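MAGE domain-containing protein (Xenopus laevis, PDB 7DG2) belongs to the MAGE family and, as the probable Nse3 subunit, pairs with Nse1 to hold and shape Nse4 within the Smc5/6 complex. Local coordinates at residues Lys27-Arg32 with Gly174-Lys179; Leu99-Val104 with Glu148-Gln153; Ser38-Tyr43 with Glu49-Ala54. One frame throughout, in Å; residues are numbered along the deposited sequence.

Contact 1 (Lys27-Arg32 with Gly174-Lys179)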
loop_
_atom_site.group_PDB
_atom_site.type_symbol
_atom_site.label_atom_id
_atom_site.label_comp_id
_atom_site.label_asym_id
_atom_site.label_seq_id
_atom_site.Cartn_x
_atom_site.Cartn_y
_atom_site.Cartn_z
ATOM N N LYS B 27 6.695 -7.597 -0.003
ATOM C CA LYS B 27 8.020 -7.630 -0.625
ATOM C C LYS B 27 8.762 -8.929 -0.321
ATOM O O LYS B 27 9.994 -8.957 -0.263
ATOM C CB LYS B 27 8.863 -6.413 -0.226
ATOM C CG LYS B 27 8.253 -5.076 -0.668
ATOM C CD LYS B 27 8.079 -5.023 -2.175
ATOM C CE LYS B 27 7.373 -3.724 -2.598
ATOM N NZ LYS B 27 7.258 -3.609 -4.085
ATOM N N LEU B 28 8.018 -10.016 -0.128
ATOM C CA LEU B 28 8.657 -11.326 -0.152
ATOM C C LEU B 28 8.839 -11.777 -1.601
ATOM O O LEU B 28 7.926 -11.624 -2.418
ATOM C CB LEU B 28 7.816 -12.350 0.615
ATOM C CG LEU B 28 7.570 -12.016 2.083
ATOM C CD1 LEU B 28 6.739 -13.109 2.763
ATOM C CD2 LEU B 28 8.901 -11.801 2.795
ATOM N N PRO B 29 9.999 -12.310 -1.963
ATOM C CA PRO B 29 10.188 -12.750 -3.350
ATOM C C PRO B 29 9.203 -13.846 -3.724
ATOM O O PRO B 29 8.607 -14.509 -2.872
ATOM C CB PRO B 29 11.634 -13.257 -3.374
ATOM C CG PRO B 29 12.303 -12.502 -2.256
ATOM C CD PRO B 29 11.248 -12.385 -1.181
ATOM N N ILE B 30 9.033 -14.035 -5.032
ATOM C CA ILE B 30 8.002 -14.909 -5.577
ATOM C C ILE B 30 8.688 -16.009 -6.383
ATOM O O ILE B 30 9.324 -15.726 -7.404
ATOM C CB ILE B 30 7.016 -14.127 -6.453
ATOM C CG1 ILE B 30 6.514 -12.899 -5.679
ATOM C CG2 ILE B 30 5.888 -15.056 -6.915
ATOM C CD1 ILE B 30 5.830 -11.824 -6.549
ATOM N N LYS B 31 8.533 -17.264 -5.951
ATOM C CA LYS B 31 9.188 -18.364 -6.665
ATOM C C LYS B 31 8.483 -18.655 -7.983
ATOM O O LYS B 31 7.262 -18.782 -8.022
ATOM C CB LYS B 31 9.194 -19.637 -5.805
ATOM C CG LYS B 31 9.943 -19.519 -4.489
ATOM C CD LYS B 31 9.753 -20.795 -3.684
ATOM C CE LYS B 31 10.476 -20.764 -2.347
ATOM N NZ LYS B 31 10.400 -22.111 -1.708
ATOM N N ARG B 32 9.255 -18.789 -9.075
ATOM C CA ARG B 32 8.657 -19.256 -10.324
ATOM C C ARG B 32 7.889 -20.557 -10.118
ATOM O O ARG B 32 6.795 -20.743 -10.672
ATOM C CB ARG B 32 9.749 -19.456 -11.382
ATOM C CG ARG B 32 9.243 -19.860 -12.741
ATOM C CD ARG B 32 10.424 -20.147 -13.667
ATOM N NE ARG B 32 10.969 -21.472 -13.365
ATOM C CZ ARG B 32 12.057 -21.976 -13.932
ATOM N NH1 ARG B 32 12.713 -21.257 -14.834
ATOM N NH2 ARG B 32 12.469 -23.200 -13.606
ATOM N N GLY B 174 21.501 -7.666 0.397
ATOM C CA GLY B 174 20.774 -8.760 -0.210
ATOM C C GLY B 174 20.474 -8.534 -1.694
ATOM O O GLY B 174 20.668 -7.446 -2.234
ATOM N N GLN B 175 19.970 -9.598 -2.330
ATOM C CA GLN B 175 19.693 -9.569 -3.761
ATOM C C GLN B 175 18.682 -8.488 -4.125
ATOM O O GLN B 175 18.776 -7.880 -5.200
ATOM C CB GLN B 175 19.189 -10.945 -4.208
ATOM C CG GLN B 175 20.232 -12.081 -4.120
ATOM C CD GLN B 175 19.590 -13.468 -4.002
ATOM O OE1 GLN B 175 18.514 -13.623 -3.411
ATOM N NE2 GLN B 175 20.254 -14.483 -4.562
ATOM N N ARG B 176 17.704 -8.228 -3.255
ATOM C CA ARG B 176 16.732 -7.185 -3.585
ATOM C C ARG B 176 17.379 -5.802 -3.604
ATOM O O ARG B 176 17.027 -4.967 -4.445
ATOM C CB ARG B 176 15.551 -7.223 -2.615
ATOM C CG ARG B 176 14.510 -6.145 -2.937
ATOM C CD ARG B 176 13.350 -6.148 -1.954
ATOM N NE ARG B 176 12.444 -7.280 -2.098
ATOM C CZ ARG B 176 11.451 -7.363 -2.982
ATOM N NH1 ARG B 176 11.229 -6.379 -3.841
ATOM N NH2 ARG B 176 10.678 -8.444 -2.999
ATOM N N ALA B 177 18.334 -5.537 -2.697
ATOM C CA ALA B 177 19.020 -4.248 -2.705
ATOM C C ALA B 177 19.768 -4.032 -4.013
ATOM O O ALA B 177 19.755 -2.927 -4.571
ATOM C CB ALA B 177 19.988 -4.146 -1.523
ATOM N N PHE B 178 20.433 -5.069 -4.521
ATOM C CA PHE B 178 21.175 -4.879 -5.762
ATOM C C PHE B 178 20.266 -4.625 -6.951
ATOM O O PHE B 178 20.723 -4.034 -7.937
ATOM C CB PHE B 178 22.069 -6.086 -6.047
ATOM C CG PHE B 178 23.329 -6.093 -5.236
ATOM C CD1 PHE B 178 24.334 -5.172 -5.499
ATOM C CD2 PHE B 178 23.503 -7.002 -4.209
ATOM C CE1 PHE B 178 25.500 -5.163 -4.749
ATOM C CE2 PHE B 178 24.660 -7.000 -3.461
ATOM C CZ PHE B 178 25.660 -6.077 -3.729
ATOM N N LYS B 179 18.994 -5.044 -6.884
ATOM C CA LYS B 179 18.058 -4.800 -7.977
ATOM C C LYS B 179 17.267 -3.510 -7.808
ATOM O O LYS B 179 16.914 -2.876 -8.810
ATOM C CB LYS B 179 17.078 -5.972 -8.114
ATOM C CG LYS B 179 17.732 -7.280 -8.483
ATOM C CD LYS B 179 18.422 -7.206 -9.817
ATOM C CE LYS B 179 19.089 -8.534 -10.160
ATOM N NZ LYS B 179 19.727 -8.483 -11.509
HETATM O O HOH W 1 8.346 -9.563 -4.322
#
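Arg176 reaches across to Lys27 and shows how one guanidinium can join distant parts of a chain. Its side chain runs out extended from CB through CG to CD, with CG anti to the backbone N (chi1 -180°), and as a whole touches Ile77 and Tyr155; chi3 then bends the head group. NE hydrogen-bonds Gln153 O. CZ lies under Lys27, whose CB sits 3.8 Å above the guanidinium plane, over its centre. NH1 meets the methylene Lys27 CD at 3.8 Å and forms a salt bridge with Glu180. NH2 makes a weak, strongly bent bond to Lys27 O (2.9 Å, 117° at the hydrogen) and donates a hydrogen bond to an in-plane water, 2.9 Å from NH2 and 2.8 Å from Leu28 O, which can bridge the two. Replacing Arg176 by a leucine would probably leave Glu180 without its charge mate and Gln153 O without this donor, and lose the weak Lys27 O bond and the water link. Lys27 NZ and Arg176 NH1 are only 4.8 Å apart, but NZ pairs with Asp24 and bonds Thr65 O of the Nse4 chain. Nearby carboxylates probably offset the like charges, so polar bonds and aliphatic packing over the guanidinium face share one junction.

Contact 2 (Leu99-Val104 with Glu148-Gln153)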
loop_
_atom_site.group_PDB
_atom_site.type_symbol
_atom_site.label_atom_id
_atom_site.label_comp_id
_atom_site.label_asym_id
_atom_site.label_seq_id
_atom_site.Cartn_x
_atom_site.Cartn_y
_atom_site.Cartn_z
ATOM N N LEU B 99 12.284 2.480 4.864
ATOM C CA LEU B 99 13.310 2.610 3.837
ATOM C C LEU B 99 14.405 3.574 4.272
ATOM O O LEU B 99 15.571 3.387 3.908
ATOM C CB LEU B 99 12.694 3.076 2.510
ATOM C CG LEU B 99 13.632 2.912 1.320
ATOM C CD1 LEU B 99 13.766 1.430 0.970
ATOM C CD2 LEU B 99 13.139 3.694 0.138
ATOM N N GLY B 100 14.050 4.609 5.042
ATOM C CA GLY B 100 15.073 5.458 5.629
ATOM C C GLY B 100 16.046 4.658 6.479
ATOM O O GLY B 100 17.265 4.803 6.357
ATOM N N LEU B 101 15.515 3.786 7.339
ATOM C CA LEU B 101 16.384 2.964 8.180
ATOM C C LEU B 101 17.224 2.019 7.332
ATOM O O LEU B 101 18.438 1.897 7.529
ATOM C CB LEU B 101 15.558 2.184 9.203
ATOM C CG LEU B 101 16.348 1.151 10.006
ATOM C CD1 LEU B 101 17.461 1.818 10.791
ATOM C CD2 LEU B 101 15.430 0.378 10.944
ATOM N N LEU B 102 16.594 1.351 6.364
ATOM C CA LEU B 102 17.341 0.424 5.524
ATOM C C LEU B 102 18.460 1.134 4.784
ATOM O O LEU B 102 19.575 0.606 4.669
ATOM C CB LEU B 102 16.403 -0.270 4.535
ATOM C CG LEU B 102 17.119 -1.107 3.468
ATOM C CD1 LEU B 102 17.806 -2.309 4.101
ATOM C CD2 LEU B 102 16.103 -1.549 2.433
ATOM N N MET B 103 18.193 2.340 4.276
ATOM C CA MET B 103 19.218 3.035 3.504
ATOM C C MET B 103 20.432 3.367 4.367
ATOM O O MET B 103 21.577 3.314 3.899
ATOM C CB MET B 103 18.634 4.309 2.895
ATOM C CG MET B 103 19.668 5.196 2.211
ATOM S SD MET B 103 20.415 4.425 0.762
ATOM C CE MET B 103 19.499 5.244 -0.563
ATOM N N VAL B 104 20.198 3.709 5.629
ATOM C CA VAL B 104 21.303 3.990 6.541
ATOM C C VAL B 104 22.149 2.739 6.745
ATOM O O VAL B 104 23.387 2.800 6.761
ATOM C CB VAL B 104 20.746 4.533 7.868
ATOM C CG1 VAL B 104 21.829 4.572 8.931
ATOM C CG2 VAL B 104 20.150 5.910 7.655
ATOM N N GLU B 148 15.190 -9.935 10.598
ATOM C CA GLU B 148 14.219 -10.875 10.049
ATOM C C GLU B 148 13.477 -10.282 8.859
ATOM O O GLU B 148 13.579 -10.820 7.753
ATOM C CB GLU B 148 13.231 -11.327 11.145
ATOM C CG GLU B 148 13.915 -12.022 12.331
ATOM C CD GLU B 148 12.935 -12.547 13.377
ATOM O OE1 GLU B 148 11.755 -12.795 13.041
ATOM O OE2 GLU B 148 13.352 -12.710 14.541
ATOM N N GLU B 149 12.765 -9.170 9.044
ATOM C CA GLU B 149 11.938 -8.629 7.967
ATOM C C GLU B 149 12.785 -8.219 6.767
ATOM O O GLU B 149 12.522 -8.649 5.637
ATOM C CB GLU B 149 11.118 -7.443 8.474
ATOM C CG GLU B 149 10.245 -6.786 7.397
ATOM C CD GLU B 149 9.222 -5.818 7.982
ATOM O OE1 GLU B 149 8.849 -4.833 7.304
ATOM O OE2 GLU B 149 8.800 -6.041 9.136
ATOM N N PHE B 150 13.806 -7.385 6.991
ATOM C CA PHE B 150 14.680 -6.983 5.886
ATOM C C PHE B 150 15.380 -8.181 5.257
ATOM O O PHE B 150 15.694 -8.161 4.064
ATOM C CB PHE B 150 15.729 -5.974 6.358
ATOM C CG PHE B 150 15.196 -4.594 6.648
ATOM C CD1 PHE B 150 13.961 -4.172 6.165
ATOM C CD2 PHE B 150 15.966 -3.700 7.381
ATOM C CE1 PHE B 150 13.506 -2.885 6.423
ATOM C CE2 PHE B 150 15.515 -2.418 7.656
ATOM C CZ PHE B 150 14.283 -2.006 7.168
ATOM N N VAL B 151 15.631 -9.234 6.034
ATOM C CA VAL B 151 16.350 -10.386 5.508
ATOM C C VAL B 151 15.437 -11.257 4.650
ATOM O O VAL B 151 15.836 -11.700 3.562
ATOM C CB VAL B 151 16.986 -11.168 6.676
ATOM C CG1 VAL B 151 17.643 -12.427 6.168
ATOM C CG2 VAL B 151 18.029 -10.296 7.352
ATOM N N LYS B 152 14.198 -11.486 5.102
ATOM C CA LYS B 152 13.248 -12.267 4.312
ATOM C C LYS B 152 12.829 -11.534 3.043
ATOM O O LYS B 152 12.485 -12.172 2.041
ATOM C CB LYS B 152 12.028 -12.608 5.159
ATOM C CG LYS B 152 12.335 -13.617 6.261
ATOM C CD LYS B 152 11.536 -13.333 7.511
ATOM C CE LYS B 152 10.049 -13.311 7.234
ATOM N NZ LYS B 152 9.288 -12.898 8.457
ATOM N N GLN B 153 12.865 -10.205 3.064
ATOM C CA GLN B 153 12.644 -9.424 1.851
ATOM C C GLN B 153 13.847 -9.440 0.922
ATOM O O GLN B 153 13.740 -8.953 -0.215
ATOM C CB GLN B 153 12.282 -7.986 2.234
ATOM C CG GLN B 153 10.929 -7.893 2.934
ATOM C CD GLN B 153 10.647 -6.495 3.486
ATOM O OE1 GLN B 153 11.565 -5.766 3.877
ATOM N NE2 GLN B 153 9.374 -6.119 3.518
#
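The Phe150 ring carries the contact, with Leu102 spread across one of its faces. Leu102 CB stands 4.2 Å from the centroid of the Phe150 ring and 28° off its normal, a CH-pi contact that brings CB to 3.8 Å from Phe150 CZ. On the same face, Leu102 CD1 is displaced toward the rim, 4.0 Å from Phe150 CD2. The leucine thus follows the ring from its far end back toward its attachment, and the two side chains slide past each other in opposite directions. Leu101 CD2 comes in obliquely from the other side of the ring plane, 4.3 Å from Phe150 CE2. At the edge, in plane, lies Gln153 OE1, three residues further along the chain and 3.7 Å from Phe150 CD1.

Torsions explain the overlap. Phe150 CG is anti to its carbonyl carbon (chi1 -73°), which sends the ring out toward helix 94-111, while Leu102 turns CG anti to the backbone N (chi1 171°) and its chi2 then sets CD1 over the ring face. All three touching side chains are buried. Leu156 packs against both Phe150 and Leu102, and Leu101 continues the apolar cluster to Leu145 and Val146 of helix 142-152 and, on the Nse4 chain, to Trp51. Near the same junction, a salt bridge from Glu149 to Lys98 ties the two helices together again.

The example illustrates how a single aromatic side chain can tie helices within a small domain. Helix 94-111, strand 116-117, helices 118-127 and 142-152, and strands 156-160 and 169-173 follow one another in the order of a winged helix, consistent with the second of the two such motifs found in MAGE homology domains; this contact packs its first helix against its third.

Contact 3 (Ser38-Tyr43 with Glu49-Ala54)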
loop_
_atom_site.group_PDB
_atom_site.type_symbol
_atom_site.label_atom_id
_atom_site.label_comp_id
_atom_site.label_asym_id
_atom_site.label_seq_id
_atom_site.Cartn_x
_atom_site.Cartn_y
_atom_site.Cartn_z
ATOM N N SER B 38 0.803 -23.173 -8.363
ATOM C CA SER B 38 -0.399 -22.667 -7.712
ATOM C C SER B 38 -1.353 -21.969 -8.656
ATOM O O SER B 38 -2.553 -21.908 -8.368
ATOM C CB SER B 38 -0.031 -21.698 -6.584
ATOM O OG SER B 38 0.635 -22.385 -5.537
ATOM N N VAL B 39 -0.862 -21.385 -9.749
ATOM C CA VAL B 39 -1.709 -20.646 -10.672
ATOM C C VAL B 39 -1.808 -21.333 -12.034
ATOM O O VAL B 39 -2.905 -21.520 -12.564
ATOM C CB VAL B 39 -1.214 -19.189 -10.821
ATOM C CG1 VAL B 39 -2.179 -18.395 -11.668
ATOM C CG2 VAL B 39 -1.062 -18.561 -9.452
ATOM N N ILE B 40 -0.669 -21.655 -12.650
ATOM C CA ILE B 40 -0.729 -22.072 -14.049
ATOM C C ILE B 40 -1.287 -23.485 -14.179
ATOM O O ILE B 40 -2.017 -23.785 -15.138
ATOM C CB ILE B 40 0.665 -21.900 -14.687
ATOM C CG1 ILE B 40 0.977 -20.387 -14.706
ATOM C CG2 ILE B 40 0.702 -22.480 -16.103
ATOM C CD1 ILE B 40 2.275 -20.002 -15.406
ATOM N N LYS B 41 -0.995 -24.353 -13.211
ATOM C CA LYS B 41 -1.650 -25.650 -13.067
ATOM C C LYS B 41 -1.572 -26.469 -14.353
ATOM O O LYS B 41 -0.469 -26.774 -14.818
ATOM C CB LYS B 41 -3.092 -25.452 -12.599
ATOM C CG LYS B 41 -3.189 -24.922 -11.166
ATOM C CD LYS B 41 -4.597 -24.396 -10.876
ATOM C CE LYS B 41 -4.777 -24.073 -9.407
ATOM N NZ LYS B 41 -6.183 -23.660 -9.126
ATOM N N GLU B 42 -2.716 -26.834 -14.944
ATOM C CA GLU B 42 -2.663 -27.747 -16.086
ATOM C C GLU B 42 -2.190 -27.081 -17.377
ATOM O O GLU B 42 -2.089 -27.764 -18.406
ATOM C CB GLU B 42 -4.033 -28.404 -16.298
ATOM C CG GLU B 42 -5.092 -27.491 -16.887
ATOM C CD GLU B 42 -5.925 -26.761 -15.841
ATOM O OE1 GLU B 42 -5.403 -26.427 -14.754
ATOM O OE2 GLU B 42 -7.115 -26.505 -16.121
ATOM N N TYR B 43 -1.885 -25.784 -17.359
ATOM C CA TYR B 43 -1.292 -25.101 -18.503
ATOM C C TYR B 43 0.229 -25.002 -18.395
ATOM O O TYR B 43 0.854 -24.211 -19.112
ATOM C CB TYR B 43 -1.919 -23.714 -18.661
ATOM C CG TYR B 43 -3.405 -23.788 -18.918
ATOM C CD1 TYR B 43 -4.308 -23.853 -17.871
ATOM C CD2 TYR B 43 -3.898 -23.844 -20.215
ATOM C CE1 TYR B 43 -5.678 -23.944 -18.108
ATOM C CE2 TYR B 43 -5.252 -23.935 -20.462
ATOM C CZ TYR B 43 -6.138 -23.980 -19.409
ATOM O OH TYR B 43 -7.484 -24.072 -19.669
ATOM N N GLU B 49 5.209 -18.946 -22.015
ATOM C CA GLU B 49 4.357 -17.968 -22.687
ATOM C C GLU B 49 3.465 -17.246 -21.691
ATOM O O GLU B 49 3.245 -16.038 -21.802
ATOM C CB GLU B 49 3.486 -18.643 -23.747
ATOM C CG GLU B 49 2.658 -17.667 -24.527
ATOM C CD GLU B 49 1.596 -18.315 -25.398
ATOM O OE1 GLU B 49 0.737 -17.559 -25.908
ATOM O OE2 GLU B 49 1.618 -19.558 -25.572
ATOM N N ILE B 50 2.933 -17.971 -20.711
ATOM C CA ILE B 50 1.975 -17.348 -19.799
ATOM C C ILE B 50 2.671 -16.329 -18.901
ATOM O O ILE B 50 2.161 -15.219 -18.695
ATOM C CB ILE B 50 1.228 -18.427 -18.993
ATOM C CG1 ILE B 50 0.247 -19.159 -19.920
ATOM C CG2 ILE B 50 0.496 -17.800 -17.804
ATOM C CD1 ILE B 50 -0.413 -20.397 -19.297
ATOM N N ILE B 51 3.825 -16.692 -18.334
ATOM C CA ILE B 51 4.570 -15.734 -17.517
ATOM C C ILE B 51 5.066 -14.575 -18.381
ATOM O O ILE B 51 5.093 -13.422 -17.933
ATOM C CB ILE B 51 5.711 -16.438 -16.755
ATOM C CG1 ILE B 51 5.123 -17.483 -15.791
ATOM C CG2 ILE B 51 6.562 -15.428 -15.982
ATOM C CD1 ILE B 51 6.146 -18.165 -14.904
ATOM N N HIS B 52 5.421 -14.843 -19.641
ATOM C CA HIS B 52 5.804 -13.754 -20.535
ATOM C C HIS B 52 4.661 -12.758 -20.719
ATOM O O HIS B 52 4.855 -11.543 -20.601
ATOM C CB HIS B 52 6.248 -14.320 -21.888
ATOM C CG HIS B 52 6.519 -13.261 -22.910
ATOM N ND1 HIS B 52 7.588 -12.395 -22.820
ATOM C CD2 HIS B 52 5.832 -12.893 -24.017
ATOM C CE1 HIS B 52 7.565 -11.558 -23.843
ATOM N NE2 HIS B 52 6.505 -11.833 -24.580
ATOM N N ARG B 53 3.459 -13.252 -21.007
ATOM C CA ARG B 53 2.342 -12.336 -21.211
ATOM C C ARG B 53 2.010 -11.574 -19.930
ATOM O O ARG B 53 1.624 -10.402 -19.989
ATOM C CB ARG B 53 1.124 -13.098 -21.729
ATOM C CG ARG B 53 1.338 -13.714 -23.118
ATOM C CD ARG B 53 0.082 -14.431 -23.610
ATOM N NE ARG B 53 -1.064 -13.530 -23.591
ATOM C CZ ARG B 53 -2.320 -13.894 -23.836
ATOM N NH1 ARG B 53 -2.607 -15.156 -24.132
ATOM N NH2 ARG B 53 -3.293 -12.992 -23.785
ATOM N N ALA B 54 2.144 -12.224 -18.766
ATOM C CA ALA B 54 1.928 -11.519 -17.504
ATOM C C ALA B 54 2.988 -10.454 -17.282
ATOM O O ALA B 54 2.684 -9.345 -16.819
ATOM C CB ALA B 54 1.917 -12.514 -16.337
#
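Ile40 and Ile50 meet with the same first torsion, CG1 anti to the carbonyl carbon (chi1 -65° and -72°), and both continue almost fully extended to CD1. Each isoleucine therefore sends its long branch past the other's short one, the two chains sliding by in opposite directions. The outcome is reciprocal: Ile40 CD1 rests 3.7 Å from Ile50 CG2, and Ile50 CD1 lies 4.0 Å from Ile40 CG2.

Each terminal methyl also has a second neighbour. Ile40 CD1 touches Ile51 CG1 at 3.8 Å, the two side chains crossing at about a right angle, so that this one methyl meets consecutive residues of helix 47-62. Ile50 CD1 meets Tyr43 CB at 3.7 Å. Beyond CB the tyrosine turns away: its ring keeps Ile40 O at its edge, in plane, and the same oxygen accepts the backbone bond from Tyr43 N at 3.0 Å. That bond closes the turn after the helix, where Lys41, with positive phi, has broken the helical path. Contact across the segments is wholly apolar, a small instance of branched side chains interlocking where a helix ends.

Helices 32-40 and 47-62 with their short connection are consistent with the helix-turn-helix of a winged helix, as in other MAGE homology domains. Helix 6-23 packs against the pair: Val39 packs on its Val16 and Tyr19, Tyr43 reaches its Gln8, and Arg53 reaches its Val9. Ile51 extends the packing back along helix 32-40 to Ile35 and to Arg32, which directly follows strand 30-31.

From the N terminus, the chain passes helix 6-23 and enters contact 1 at residues 27-32, whose partner arrives only at 174-179. Within that long loop lie the other two in series: contact 3 closes a short loop between neighbouring helices, and contact 2 closes a longer one from helix 94-111 to helix 142-152. None cross. Contacts 2 and 3 stay apart, about 17 Å between nearest atoms, each probably inside its own winged-helix unit, whereas contact 1 spans what appear to be the two units. It touches contact 2 where Pro29 CD and Leu28 CD2 pack against Lys152 O, and strand 30-31 runs directly into helix 32-40 of contact 3.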